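Local coordinates for SusD superfamily protein (Parabacteroides distasonis, PDB 3OTN) that probably binds carbohydrate nutrients at the bacterial outer membrane, at residues E170-D175 with A189-L194; K246-Y251 with V357-D362; Y337-Q342 with C419-M424. One frame throughout, in Å; residues are numbered along the deposited sequence.

Interaction 1: residues E170-D175 with A189-L194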
loop_
_atom_site.group_PDB
_atom_site.type_symbol
_atom_site.label_atom_id
_atom_site.label_comp_id
_atom_site.label_asym_id
_atom_site.label_seq_id
_atom_site.Cartn_x
_atom_site.Cartn_y
_atom_site.Cartn_z
ATOM N N GLU A 170 -3.840 -12.989 18.124
ATOM C CA GLU A 170 -4.984 -12.814 19.034
ATOM C C GLU A 170 -6.211 -12.366 18.228
ATOM O O GLU A 170 -7.309 -12.926 18.413
ATOM C CB GLU A 170 -4.648 -11.829 20.136
ATOM C CG GLU A 170 -3.503 -12.375 21.072
ATOM C CD GLU A 170 -2.917 -11.330 22.022
ATOM O OE1 GLU A 170 -3.407 -10.181 22.075
ATOM O OE2 GLU A 170 -1.945 -11.669 22.722
ATOM N N ALA A 171 -6.036 -11.419 17.297
ATOM C CA ALA A 171 -7.186 -10.958 16.482
ATOM C C ALA A 171 -7.804 -12.132 15.685
ATOM O O ALA A 171 -9.029 -12.266 15.545
ATOM C CB ALA A 171 -6.764 -9.785 15.550
ATOM N N GLU A 172 -6.927 -13.000 15.196
ATOM C CA GLU A 172 -7.318 -14.212 14.499
ATOM C C GLU A 172 -8.192 -15.188 15.344
ATOM O O GLU A 172 -9.021 -15.939 14.810
ATOM C CB GLU A 172 -6.028 -14.918 14.076
ATOM C CG GLU A 172 -6.151 -15.838 12.984
ATOM C CD GLU A 172 -4.803 -16.314 12.487
ATOM O OE1 GLU A 172 -3.906 -16.708 13.315
ATOM O OE2 GLU A 172 -4.680 -16.347 11.250
ATOM N N GLN A 173 -8.005 -15.174 16.656
ATOM C CA GLN A 173 -8.795 -16.019 17.570
ATOM C C GLN A 173 -9.994 -15.290 18.167
ATOM O O GLN A 173 -10.521 -15.721 19.181
ATOM C CB GLN A 173 -7.887 -16.576 18.689
ATOM C CG GLN A 173 -6.781 -17.529 18.165
ATOM C CD GLN A 173 -7.342 -18.718 17.354
ATOM O OE1 GLN A 173 -8.411 -19.265 17.663
ATOM N NE2 GLN A 173 -6.621 -19.112 16.311
ATOM N N SER A 174 -10.471 -14.232 17.515
ATOM C CA SER A 174 -11.518 -13.379 18.076
ATOM C C SER A 174 -12.863 -13.640 17.421
ATOM O O SER A 174 -12.985 -14.444 16.494
ATOM C CB SER A 174 -11.126 -11.919 17.859
ATOM O OG SER A 174 -11.459 -11.496 16.546
ATOM N N ASP A 175 -13.863 -12.902 17.880
ATOM C CA ASP A 175 -15.208 -12.920 17.305
ATOM C C ASP A 175 -15.457 -12.022 16.053
ATOM O O ASP A 175 -16.609 -11.844 15.671
ATOM C CB ASP A 175 -16.204 -12.585 18.434
ATOM C CG ASP A 175 -16.260 -13.683 19.508
ATOM O OD1 ASP A 175 -15.850 -14.840 19.209
ATOM O OD2 ASP A 175 -16.718 -13.389 20.638
ATOM N N ALA A 189 -9.316 -9.081 6.545
ATOM C CA ALA A 189 -8.275 -8.093 6.681
ATOM C C ALA A 189 -7.135 -8.624 7.558
ATOM O O ALA A 189 -5.961 -8.465 7.214
ATOM C CB ALA A 189 -8.857 -6.728 7.271
ATOM N N VAL A 190 -7.491 -9.256 8.678
ATOM C CA VAL A 190 -6.493 -9.827 9.583
ATOM C C VAL A 190 -5.679 -10.887 8.870
ATOM O O VAL A 190 -4.455 -10.928 9.019
ATOM C CB VAL A 190 -7.176 -10.487 10.843
ATOM C CG1 VAL A 190 -6.172 -11.333 11.628
ATOM C CG2 VAL A 190 -7.849 -9.435 11.701
ATOM N N LYS A 191 -6.355 -11.760 8.130
ATOM C CA LYS A 191 -5.647 -12.848 7.419
ATOM C C LYS A 191 -4.780 -12.305 6.297
ATOM O O LYS A 191 -3.696 -12.807 6.094
ATOM C CB LYS A 191 -6.589 -13.908 6.816
ATOM C CG LYS A 191 -7.544 -14.564 7.744
ATOM C CD LYS A 191 -6.898 -15.396 8.754
ATOM C CE LYS A 191 -7.964 -16.240 9.552
ATOM N NZ LYS A 191 -7.204 -17.154 10.395
ATOM N N ALA A 192 -5.244 -11.278 5.588
ATOM C CA ALA A 192 -4.451 -10.650 4.504
ATOM C C ALA A 192 -3.182 -9.998 5.062
ATOM O O ALA A 192 -2.086 -10.182 4.530
ATOM C CB ALA A 192 -5.292 -9.625 3.740
ATOM N N LEU A 193 -3.330 -9.241 6.144
ATOM C CA LEU A 193 -2.199 -8.618 6.789
ATOM C C LEU A 193 -1.238 -9.641 7.350
ATOM O O LEU A 193 -0.027 -9.506 7.149
ATOM C CB LEU A 193 -2.631 -7.676 7.914
ATOM C CG LEU A 193 -1.498 -6.959 8.665
ATOM C CD1 LEU A 193 -0.529 -6.248 7.691
ATOM C CD2 LEU A 193 -2.087 -5.987 9.681
ATOM N N LEU A 194 -1.766 -10.659 8.042
ATOM C CA LEU A 194 -0.910 -11.673 8.654
ATOM C C LEU A 194 -0.206 -12.519 7.566
ATOM O O LEU A 194 0.963 -12.888 7.734
ATOM C CB LEU A 194 -1.667 -12.526 9.686
ATOM C CG LEU A 194 -0.860 -13.559 10.480
ATOM C CD1 LEU A 194 0.394 -12.952 11.107
ATOM C CD2 LEU A 194 -1.720 -14.223 11.553
HETATM O O HOH W 1 -9.322 -17.479 12.574
#
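Glu172, in the last turn of helix 156-172, reaches across to Lys191 and Leu194 on helix 187-202. Its CB passes 4.3 Å from CG1 of Val190, a methyl that also faces the backbone N of Glu172. With CG anti to the backbone N (chi1 -158°) and the chain extended beyond it, the side chain runs out toward the neighbouring helix. Glu172 CG lies 3.1 Å from NZ of Lys191, and CD sits between that NZ, at 3.3 Å, and the CD2 methyl of Leu194. Both carboxylate oxygens rest against the same methyl, OE2 at 3.7 Å. OE2 also takes the salt bridge from Lys191 NZ at 2.8 Å, the ammonium approaching from above the carboxylate plane, 39° out of it; the two side chains cross at about a right angle. The helices belong to the largely helical, TPR-related part of the SusD fold, and here consecutive helices, joined by the loop 173-186, pack side by side. Arg219 and Glu222 of the next helix, 210-225, continue the charge network, Arg219 binding Glu172 OE2 and Glu222 binding Lys191 NZ. A water spans the same gap, donating to the backbone O of Glu172 at 2.7 Å and accepting from Lys191 NZ at 3.1 Å, which ties the end of the first helix to the lysine a second time. Beside this polar group, Ala171 CB meets Val190 CG2 at 4.0 Å.

Interaction 2: residues K246-Y251 with V357-D362. With EDO (1,2-ethanediol), chain S.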
loop_
_atom_site.group_PDB
_atom_site.type_symbol
_atom_site.label_atom_id
_atom_site.label_comp_id
_atom_site.label_asym_id
_atom_site.label_seq_id
_atom_site.Cartn_x
_atom_site.Cartn_y
_atom_site.Cartn_z
ATOM N N LYS A 246 -16.168 -3.752 -1.628
ATOM C CA LYS A 246 -16.825 -4.927 -2.199
ATOM C C LYS A 246 -15.886 -5.589 -3.186
ATOM O O LYS A 246 -14.854 -5.031 -3.568
ATOM C CB LYS A 246 -18.070 -4.567 -3.033
ATOM C CG LYS A 246 -18.993 -3.487 -2.572
ATOM C CD LYS A 246 -20.387 -3.586 -3.223
ATOM C CE LYS A 246 -20.381 -3.637 -4.740
ATOM N NZ LYS A 246 -21.767 -3.800 -5.276
ATOM N N GLY A 247 -16.300 -6.746 -3.671
ATOM C CA GLY A 247 -15.602 -7.419 -4.774
ATOM C C GLY A 247 -14.271 -7.934 -4.270
ATOM O O GLY A 247 -14.236 -8.807 -3.415
ATOM N N GLU A 248 -13.180 -7.330 -4.726
ATOM C CA GLU A 248 -11.842 -7.704 -4.259
ATOM C C GLU A 248 -11.430 -7.027 -2.964
ATOM O O GLU A 248 -10.510 -7.506 -2.273
ATOM C CB GLU A 248 -10.796 -7.355 -5.298
ATOM C CG GLU A 248 -10.848 -8.181 -6.568
ATOM C CD GLU A 248 -9.578 -8.088 -7.401
ATOM O OE1 GLU A 248 -8.477 -7.812 -6.816
ATOM O OE2 GLU A 248 -9.685 -8.307 -8.643
ATOM N N PHE A 249 -12.058 -5.909 -2.637
ATOM C CA PHE A 249 -11.504 -5.047 -1.603
ATOM C C PHE A 249 -11.713 -5.628 -0.205
ATOM O O PHE A 249 -12.834 -5.932 0.202
ATOM C CB PHE A 249 -12.022 -3.628 -1.692
ATOM C CG PHE A 249 -11.771 -2.962 -3.038
ATOM C CD1 PHE A 249 -10.512 -2.977 -3.627
ATOM C CD2 PHE A 249 -12.824 -2.356 -3.721
ATOM C CE1 PHE A 249 -10.292 -2.361 -4.866
ATOM C CE2 PHE A 249 -12.626 -1.737 -4.928
ATOM C CZ PHE A 249 -11.358 -1.731 -5.516
ATOM N N ILE A 250 -10.608 -5.739 0.524
ATOM C CA ILE A 250 -10.561 -6.362 1.867
ATOM C C ILE A 250 -10.400 -5.284 2.934
ATOM O O ILE A 250 -11.161 -5.252 3.922
ATOM C CB ILE A 250 -9.400 -7.406 1.947
ATOM C CG1 ILE A 250 -9.641 -8.537 0.951
ATOM C CG2 ILE A 250 -9.303 -8.031 3.367
ATOM C CD1 ILE A 250 -8.424 -9.427 0.744
ATOM N N TYR A 251 -9.438 -4.396 2.737
ATOM C CA TYR A 251 -9.291 -3.226 3.616
ATOM C C TYR A 251 -8.861 -1.998 2.800
ATOM O O TYR A 251 -7.960 -2.083 1.979
ATOM C CB TYR A 251 -8.296 -3.554 4.753
ATOM C CG TYR A 251 -8.443 -2.593 5.882
ATOM C CD1 TYR A 251 -9.542 -2.663 6.729
ATOM C CD2 TYR A 251 -7.521 -1.564 6.071
ATOM C CE1 TYR A 251 -9.719 -1.730 7.766
ATOM C CE2 TYR A 251 -7.678 -0.626 7.109
ATOM C CZ TYR A 251 -8.772 -0.701 7.936
ATOM O OH TYR A 251 -8.923 0.224 8.923
ATOM N N VAL A 357 -5.750 -0.835 0.783
ATOM C CA VAL A 357 -4.624 -1.349 1.567
ATOM C C VAL A 357 -4.416 -2.842 1.218
ATOM O O VAL A 357 -3.290 -3.258 0.961
ATOM C CB VAL A 357 -4.861 -1.150 3.098
ATOM C CG1 VAL A 357 -3.779 -1.825 3.926
ATOM C CG2 VAL A 357 -4.946 0.330 3.419
ATOM N N TYR A 358 -5.483 -3.635 1.232
ATOM C CA TYR A 358 -5.442 -5.032 0.713
ATOM C C TYR A 358 -6.631 -5.298 -0.185
ATOM O O TYR A 358 -7.764 -4.975 0.176
ATOM C CB TYR A 358 -5.424 -6.097 1.833
ATOM C CG TYR A 358 -4.093 -6.158 2.517
ATOM C CD1 TYR A 358 -2.997 -6.689 1.872
ATOM C CD2 TYR A 358 -3.914 -5.627 3.786
ATOM C CE1 TYR A 358 -1.743 -6.691 2.464
ATOM C CE2 TYR A 358 -2.667 -5.628 4.384
ATOM C CZ TYR A 358 -1.594 -6.171 3.713
ATOM O OH TYR A 358 -0.367 -6.155 4.270
ATOM N N ARG A 359 -6.376 -5.907 -1.333
ATOM C CA ARG A 359 -7.415 -6.429 -2.205
ATOM C C ARG A 359 -7.099 -7.888 -2.560
ATOM O O ARG A 359 -6.002 -8.363 -2.371
ATOM C CB ARG A 359 -7.602 -5.563 -3.446
ATOM C CG ARG A 359 -6.459 -5.557 -4.463
ATOM C CD ARG A 359 -6.847 -4.635 -5.571
ATOM N NE ARG A 359 -5.846 -4.443 -6.640
ATOM C CZ ARG A 359 -5.908 -4.957 -7.871
ATOM N NH1 ARG A 359 -6.893 -5.783 -8.223
ATOM N NH2 ARG A 359 -4.985 -4.613 -8.792
ATOM N N TYR A 360 -8.104 -8.604 -3.009
ATOM C CA TYR A 360 -7.994 -10.046 -3.245
ATOM C C TYR A 360 -6.910 -10.448 -4.222
ATOM O O TYR A 360 -6.234 -11.476 -4.005
ATOM C CB TYR A 360 -9.348 -10.554 -3.721
ATOM C CG TYR A 360 -9.581 -12.042 -3.715
ATOM C CD1 TYR A 360 -9.287 -12.811 -2.606
ATOM C CD2 TYR A 360 -10.226 -12.643 -4.780
ATOM C CE1 TYR A 360 -9.584 -14.153 -2.589
ATOM C CE2 TYR A 360 -10.527 -13.982 -4.774
ATOM C CZ TYR A 360 -10.210 -14.727 -3.681
ATOM O OH TYR A 360 -10.493 -16.050 -3.683
ATOM N N THR A 361 -6.702 -9.666 -5.280
ATOM C CA THR A 361 -5.607 -10.012 -6.240
ATOM C C THR A 361 -4.236 -10.145 -5.558
ATOM O O THR A 361 -3.500 -11.104 -5.817
ATOM C CB THR A 361 -5.524 -9.056 -7.447
ATOM O OG1 THR A 361 -6.717 -9.161 -8.220
ATOM C CG2 THR A 361 -4.308 -9.392 -8.359
ATOM N N ASP A 362 -3.929 -9.213 -4.659
ATOM C CA ASP A 362 -2.694 -9.210 -3.868
ATOM C C ASP A 362 -2.631 -10.473 -3.012
ATOM O O ASP A 362 -1.620 -11.154 -2.987
ATOM C CB ASP A 362 -2.694 -7.966 -2.970
ATOM C CG ASP A 362 -1.356 -7.686 -2.257
ATOM O OD1 ASP A 362 -0.328 -8.420 -2.391
ATOM O OD2 ASP A 362 -1.355 -6.647 -1.538
HETATM C C1 EDO S . -9.066 -19.203 -6.686
HETATM O O1 EDO S . -8.715 -20.107 -7.741
HETATM C C2 EDO S . -9.373 -17.830 -7.269
HETATM O O2 EDO S . -10.371 -17.186 -6.465
#
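The guanidinium of Arg359 has the carboxylate of Glu248 at its edge, the two planes 27° apart; NH1 of Arg359 meets OE1 of Glu248 at 2.9 Å in a salt bridge, from above the carboxylate plane, while NH2 has Glu421 as its partner. The Phe249 ring receives the aliphatic part of the same arginine, CD1 lying obliquely 3.9 Å from Arg359 CB, and it meets Phe232 edge-to-face. At the edge of the Tyr251 ring, CD2 is 4.0 Å from CB of Val357, the two side chains pointing the same way. Tyr360 sends its ring away from 246-251, its OH sharing a hydrogen bond with O2 of a 1,2-ethanediol, probably from the crystallisation liquor. The backbones form an antiparallel pair broken by classic beta bulges: Ile250 and Tyr251 both donate to Tyr358 O, and Val357 and Tyr358 both donate to Tyr251 O. Tyr251 and Tyr358 form the hydrogen-bonded pair, Phe249 and Arg359 the non-hydrogen-bonded one. This is one edge of a small three-stranded sheet, with 249-253 in the centre, in the SusD fold. A type II' turn from Lys246 to Phe249 brings Glu248 over the start of helix 360-375, with Arg359 at the N-cap position. Glu248 O accepts from Tyr360 N at 2.7 Å. With CG anti to the carbonyl carbon (chi1 -69°), the extended Glu248 side chain places OE1 against the first turn, where it takes three bonds: from Arg359 NH1, from Thr361 OG1 at 2.6 Å on the syn side but 32° out of the carboxylate plane, and from Thr361 N at 3.0 Å, from above that plane. The helix start and the arginine would probably favour the charged carboxylate. Arg392 and Phe232 N hold OE2. Ile250 CD1 lies 3.9 Å from Tyr360 N.

Interaction 3: residues Y337-Q342 with C419-M424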
loop_
_atom_site.group_PDB
_atom_site.type_symbol
_atom_site.label_atom_id
_atom_site.label_comp_id
_atom_site.label_asym_id
_atom_site.label_seq_id
_atom_site.Cartn_x
_atom_site.Cartn_y
_atom_site.Cartn_z
ATOM N N TYR A 337 -3.951 5.891 -15.629
ATOM C CA TYR A 337 -5.409 5.913 -15.704
ATOM C C TYR A 337 -6.060 4.962 -14.701
ATOM O O TYR A 337 -7.276 5.016 -14.502
ATOM C CB TYR A 337 -5.849 5.478 -17.116
ATOM C CG TYR A 337 -7.225 5.907 -17.547
ATOM C CD1 TYR A 337 -7.541 7.255 -17.718
ATOM C CD2 TYR A 337 -8.234 4.958 -17.806
ATOM C CE1 TYR A 337 -8.824 7.652 -18.148
ATOM C CE2 TYR A 337 -9.517 5.369 -18.224
ATOM C CZ TYR A 337 -9.792 6.706 -18.402
ATOM O OH TYR A 337 -11.047 7.104 -18.817
ATOM N N LYS A 338 -5.253 4.130 -14.034
ATOM C CA LYS A 338 -5.748 3.071 -13.116
ATOM C C LYS A 338 -6.741 3.563 -12.045
ATOM O O LYS A 338 -7.696 2.854 -11.678
ATOM C CB LYS A 338 -4.532 2.403 -12.488
ATOM C CG LYS A 338 -4.740 1.137 -11.775
ATOM C CD LYS A 338 -3.383 0.479 -11.505
ATOM C CE LYS A 338 -3.553 -0.696 -10.618
ATOM N NZ LYS A 338 -2.334 -1.520 -10.482
ATOM N N PHE A 339 -6.573 4.811 -11.624
ATOM C CA PHE A 339 -7.362 5.408 -10.540
ATOM C C PHE A 339 -8.190 6.611 -10.996
ATOM O O PHE A 339 -8.537 7.438 -10.194
ATOM C CB PHE A 339 -6.409 5.811 -9.419
ATOM C CG PHE A 339 -5.446 4.710 -9.028
ATOM C CD1 PHE A 339 -5.924 3.511 -8.517
ATOM C CD2 PHE A 339 -4.069 4.867 -9.181
ATOM C CE1 PHE A 339 -5.049 2.491 -8.131
ATOM C CE2 PHE A 339 -3.189 3.846 -8.803
ATOM C CZ PHE A 339 -3.690 2.668 -8.268
ATOM N N PHE A 340 -8.567 6.627 -12.271
ATOM C CA PHE A 340 -9.282 7.744 -12.888
ATOM C C PHE A 340 -10.800 7.675 -12.590
ATOM O O PHE A 340 -11.606 7.088 -13.331
ATOM C CB PHE A 340 -8.952 7.747 -14.379
ATOM C CG PHE A 340 -9.331 8.999 -15.119
ATOM C CD1 PHE A 340 -10.635 9.190 -15.608
ATOM C CD2 PHE A 340 -8.351 9.936 -15.454
ATOM C CE1 PHE A 340 -10.946 10.342 -16.356
ATOM C CE2 PHE A 340 -8.659 11.060 -16.156
ATOM C CZ PHE A 340 -9.962 11.265 -16.628
ATOM N N ASP A 341 -11.155 8.245 -11.447
ATOM C CA ASP A 341 -12.545 8.458 -11.023
ATOM C C ASP A 341 -13.134 9.471 -11.990
ATOM O O ASP A 341 -12.982 10.685 -11.827
ATOM C CB ASP A 341 -12.566 8.926 -9.550
ATOM C CG ASP A 341 -13.986 9.211 -9.008
ATOM O OD1 ASP A 341 -14.980 9.248 -9.770
ATOM O OD2 ASP A 341 -14.083 9.456 -7.790
ATOM N N GLN A 342 -13.806 8.945 -13.004
ATOM C CA GLN A 342 -14.240 9.722 -14.131
ATOM C C GLN A 342 -15.279 10.784 -13.772
ATOM O O GLN A 342 -15.220 11.901 -14.284
ATOM C CB GLN A 342 -14.777 8.822 -15.230
ATOM C CG GLN A 342 -15.040 9.573 -16.527
ATOM C CD GLN A 342 -15.082 8.655 -17.731
ATOM O OE1 GLN A 342 -15.701 7.578 -17.676
ATOM N NE2 GLN A 342 -14.405 9.062 -18.827
ATOM N N CYS A 419 0.760 -2.498 -9.964
ATOM C CA CYS A 419 1.580 -1.304 -10.080
ATOM C C CYS A 419 0.890 -0.055 -9.540
ATOM O O CYS A 419 -0.302 0.133 -9.757
ATOM C CB CYS A 419 1.989 -1.046 -11.533
ATOM S SG CYS A 419 0.610 -1.025 -12.747
ATOM N N TYR A 420 1.683 0.787 -8.873
ATOM C CA TYR A 420 1.280 2.080 -8.361
ATOM C C TYR A 420 0.262 1.991 -7.243
ATOM O O TYR A 420 -0.452 2.967 -6.995
ATOM C CB TYR A 420 0.825 3.012 -9.501
ATOM C CG TYR A 420 1.885 3.039 -10.618
ATOM C CD1 TYR A 420 3.173 3.489 -10.354
ATOM C CD2 TYR A 420 1.609 2.562 -11.883
ATOM C CE1 TYR A 420 4.158 3.487 -11.342
ATOM C CE2 TYR A 420 2.600 2.543 -12.886
ATOM C CZ TYR A 420 3.869 3.009 -12.595
ATOM O OH TYR A 420 4.870 3.023 -13.556
ATOM N N GLU A 421 0.213 0.830 -6.577
ATOM C CA GLU A 421 -0.687 0.571 -5.429
ATOM C C GLU A 421 0.068 0.448 -4.112
ATOM O O GLU A 421 -0.461 -0.098 -3.136
ATOM C CB GLU A 421 -1.489 -0.724 -5.674
ATOM C CG GLU A 421 -2.488 -0.677 -6.803
ATOM C CD GLU A 421 -3.229 -2.035 -7.029
ATOM O OE1 GLU A 421 -3.720 -2.637 -6.064
ATOM O OE2 GLU A 421 -3.304 -2.486 -8.183
ATOM N N ASN A 422 1.297 0.968 -4.065
ATOM C CA ASN A 422 2.121 0.970 -2.859
ATOM C C ASN A 422 2.497 -0.436 -2.398
ATOM O O ASN A 422 2.553 -0.715 -1.190
ATOM C CB ASN A 422 1.434 1.794 -1.710
ATOM C CG ASN A 422 1.671 3.330 -1.797
ATOM O OD1 ASN A 422 1.330 4.043 -0.856
ATOM N ND2 ASN A 422 2.195 3.836 -2.923
ATOM N N LYS A 423 2.729 -1.344 -3.346
ATOM C CA LYS A 423 3.158 -2.737 -3.032
ATOM C C LYS A 423 4.550 -3.080 -3.516
ATOM O O LYS A 423 5.245 -3.898 -2.899
ATOM C CB LYS A 423 2.195 -3.760 -3.684
ATOM C CG LYS A 423 0.752 -3.638 -3.272
ATOM C CD LYS A 423 0.562 -3.882 -1.794
ATOM C CE LYS A 423 -0.890 -3.602 -1.383
ATOM N NZ LYS A 423 -1.141 -4.266 -0.108
HETATM N N MSE A 424 4.918 -2.494 -4.659
HETATM C CA MSE A 424 6.135 -2.824 -5.374
HETATM C C MSE A 424 7.403 -2.528 -4.531
HETATM O O MSE A 424 8.346 -3.340 -4.507
HETATM C CB MSE A 424 6.149 -2.056 -6.709
HETATM C CG MSE A 424 7.299 -2.337 -7.604
HETATM SE SE MSE A 424 7.263 -1.156 -9.163
HETATM C CE MSE A 424 5.771 -2.007 -10.129
#
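Ionic and hydrogen bonds centre on NZ of Lys338, which reaches Cys419 and Glu421 in the loop 419-424. The lysine is fully extended, CG anti to its backbone N (chi1 -167°) and every later torsion near 180°, which carries the ammonium from the turn to the loop. There NZ bonds Cys419 O at 2.7 Å, in the carbonyl plane and on a lone pair. It also forms a salt bridge with Glu421 OE2 at 2.7 Å, using the anti lone pair of that oxygen, and the two side chains cross at about a right angle. A third bond goes to the backbone O of Asp417, so the buried ammonium is gripped by one carboxylate and two carbonyls. Glu421 OE2 also forms a salt bridge with Arg359 NH2, and two cations thus share one oxygen, which would be expected to stabilise the charged carboxylate.

Apolar contact comes from Phe339, one residue on. Its CE2 lies 4.2 Å from CB of Tyr420, and CZ meets CG of Glu421 at 3.8 Å, at the ring edge and in its plane. The Phe339 ring and the Glu421 carboxylate stand 89° apart. One face of the ring carries CG of Lys338, offset toward the rim, so the two neighbours in the turn pack against each other on the way across to loop 419-424. Tyr420 O is 3.4 Å from Phe339 CE2, approaching obliquely; this buried carbonyl has no hydrogen-bond partner in the model.

Lys338 and Phe339 are the middle residues of a type I turn from Tyr337 to Phe340, which follows strand 334-336 and precedes helix 342-348, N-capped by Asp341. The turn packs against the loop joining helices 403-418 and 424-431, where Phe291 of helix 289-292 touches Cys419.

How the interactions relate
The three contacts lie in a row, with interaction 2 in the middle. Interactions 1 and 2 have centres 15 Å apart and meet by packing: Ala189 N lies 3.3 Å from Ile250 CG2, and Ala192 CB is 3.9 Å from Tyr358 CG, so helix 187-202 backs the bulged strands. Interactions 2 and 3, 13 Å between centres, alternate their segments along the chain after interaction 1 closes and are joined by polar bonds. Arg359 NH2 meets Glu421 OE2 at 2.8 Å, linking the carboxylates of Glu248 and Glu421 through one arginine, and Lys423 NZ probably bonds Val357 O at 2.6 Å. Interactions 1 and 3 do not touch, their nearest atoms being about 8 Å apart.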